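Local coordinates for protein 6-phospho-beta-glucosidase BglT (Thermotoga maritima, PDB 1UP7) that hydrolyses cellobiose 6'-phosphate to glucose 6-phosphate and glucose, using NAD(+) and a manganese ion as cofactors, at residues A[404-407]-A[408-412]. Sequence-based numbering, arbitrary orientation.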
loop_
_atom_site.group_PDB
_atom_site.type_symbol
_atom_site.label_atom_id
_atom_site.label_comp_id
_atom_site.label_asym_id
_atom_site.label_seq_id
_atom_site.Cartn_x
_atom_site.Cartn_y
_atom_site.Cartn_z
ATOM N N GLU A 404 6.290 -36.401 -10.553
ATOM C CA GLU A 404 5.772 -37.762 -10.539
ATOM C C GLU A 404 6.463 -38.601 -9.499
ATOM O O GLU A 404 5.798 -39.337 -8.788
ATOM C CB GLU A 404 5.940 -38.418 -11.908
ATOM C CG GLU A 404 4.639 -38.595 -12.643
ATOM C CD GLU A 404 4.546 -37.719 -13.879
ATOM O OE1 GLU A 404 5.056 -38.154 -14.977
ATOM O OE2 GLU A 404 3.945 -36.605 -13.732
ATOM N N GLU A 405 7.792 -38.494 -9.418
ATOM C CA GLU A 405 8.561 -39.213 -8.412
ATOM C C GLU A 405 8.142 -38.808 -7.001
ATOM O O GLU A 405 7.930 -39.663 -6.125
ATOM C CB GLU A 405 10.040 -38.950 -8.589
ATOM C CG GLU A 405 10.776 -40.150 -9.132
ATOM C CD GLU A 405 12.239 -40.140 -8.745
ATOM O OE1 GLU A 405 12.959 -39.269 -9.241
ATOM O OE2 GLU A 405 12.653 -40.997 -7.956
ATOM N N ILE A 406 8.011 -37.500 -6.791
ATOM C CA ILE A 406 7.625 -36.972 -5.498
ATOM C C ILE A 406 6.217 -37.471 -5.100
ATOM O O ILE A 406 6.002 -37.895 -3.954
ATOM C CB ILE A 406 7.631 -35.432 -5.501
ATOM C CG1 ILE A 406 9.062 -34.862 -5.543
ATOM C CG2 ILE A 406 6.803 -34.879 -4.302
ATOM C CD1 ILE A 406 9.065 -33.356 -5.943
ATOM N N LEU A 407 5.255 -37.394 -6.024
ATOM C CA LEU A 407 3.882 -37.854 -5.724
ATOM C C LEU A 407 3.806 -39.348 -5.478
ATOM O O LEU A 407 3.042 -39.812 -4.596
ATOM C CB LEU A 407 2.856 -37.456 -6.795
ATOM C CG LEU A 407 2.719 -35.948 -7.008
ATOM C CD1 LEU A 407 1.801 -35.680 -8.197
ATOM C CD2 LEU A 407 2.247 -35.241 -5.719
ATOM N N GLU A 408 4.596 -40.121 -6.225
ATOM C CA GLU A 408 4.599 -41.555 -5.940
ATOM C C GLU A 408 5.220 -41.847 -4.556
ATOM O O GLU A 408 4.673 -42.656 -3.803
ATOM C CB GLU A 408 5.225 -42.362 -7.078
ATOM C CG GLU A 408 5.175 -43.871 -6.877
ATOM C CD GLU A 408 3.746 -44.424 -6.806
ATOM O OE1 GLU A 408 2.781 -43.710 -7.200
ATOM O OE2 GLU A 408 3.566 -45.600 -6.363
ATOM N N ALA A 409 6.317 -41.167 -4.195
ATOM C CA ALA A 409 6.947 -41.415 -2.885
ATOM C C ALA A 409 6.011 -40.984 -1.758
ATOM O O ALA A 409 6.047 -41.528 -0.677
ATOM C CB ALA A 409 8.269 -40.694 -2.738
ATOM N N ASN A 410 5.163 -40.003 -2.018
ATOM C CA ASN A 410 4.313 -39.463 -0.953
ATOM C C ASN A 410 2.851 -39.837 -1.048
ATOM O O ASN A 410 1.966 -39.139 -0.483
ATOM C CB ASN A 410 4.427 -37.949 -0.912
ATOM C CG ASN A 410 5.789 -37.523 -0.501
ATOM O OD1 ASN A 410 6.096 -37.545 0.660
ATOM N ND2 ASN A 410 6.649 -37.240 -1.460
ATOM N N ARG A 411 2.568 -40.923 -1.760
ATOM C CA ARG A 411 1.181 -41.284 -2.043
ATOM C C ARG A 411 0.371 -41.615 -0.784
ATOM O O ARG A 411 -0.846 -41.584 -0.828
ATOM C CB ARG A 411 1.062 -42.439 -3.057
ATOM C CG ARG A 411 1.422 -43.773 -2.486
ATOM C CD ARG A 411 1.917 -44.795 -3.479
ATOM N NE ARG A 411 2.546 -45.916 -2.766
ATOM C CZ ARG A 411 3.826 -45.957 -2.348
ATOM N NH1 ARG A 411 4.685 -44.943 -2.576
ATOM N NH2 ARG A 411 4.249 -47.034 -1.694
ATOM N N GLU A 412 1.038 -41.956 0.321
ATOM C CA GLU A 412 0.314 -42.208 1.552
ATOM C C GLU A 412 -0.157 -40.917 2.221
ATOM O O GLU A 412 -1.006 -40.984 3.088
ATOM C CB GLU A 412 1.135 -43.016 2.576
ATOM C CG GLU A 412 1.538 -44.408 2.160
ATOM C CD GLU A 412 2.762 -44.868 2.939
ATOM O OE1 GLU A 412 3.848 -44.171 2.895
ATOM O OE2 GLU A 412 2.640 -45.916 3.607
#
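N410 grips the carbonyl of I406 twice. Its backbone N donates to I406 O at 3.0 Å, and its side-chain ND2 reaches I406 O at 2.7 Å, the two donors arriving from opposite faces of the carbonyl plane. The ND2 bond is the straighter one (N-H...O 156°, against 134° for the backbone N), with the acceptor close to the amide plane. With CG set beside the backbone N (chi1 -66°), the amide folds back along the helix and lies next to I406, whose CG2 comes within 3.7 Å of ND2. Upstream, E404 O and E405 O are satisfied in regular i to i+4 fashion by E408 N and A409 N, each at 2.9 Å. This is the C-terminal end of helix 396-409: N410 is the first residue to leave helical angles, and its N makes a further weak bond to L407 O. The last turn's E408 O is taken by R411 NH1 at 2.6 Å, in the guanidinium plane, while E408 OE2 is a long ion-pair partner of R411 NE. Both I406 and N410 pack on S113 of helix 109-131, and N410 OD1 accepts from R117 NH1. An alanine in place of N410 is likely to leave I406 O with one donor fewer and R117 without this acceptor. Towards the loop before that helix, the carboxylate of E405 bonds to Y99 OH and forms a salt bridge with K98.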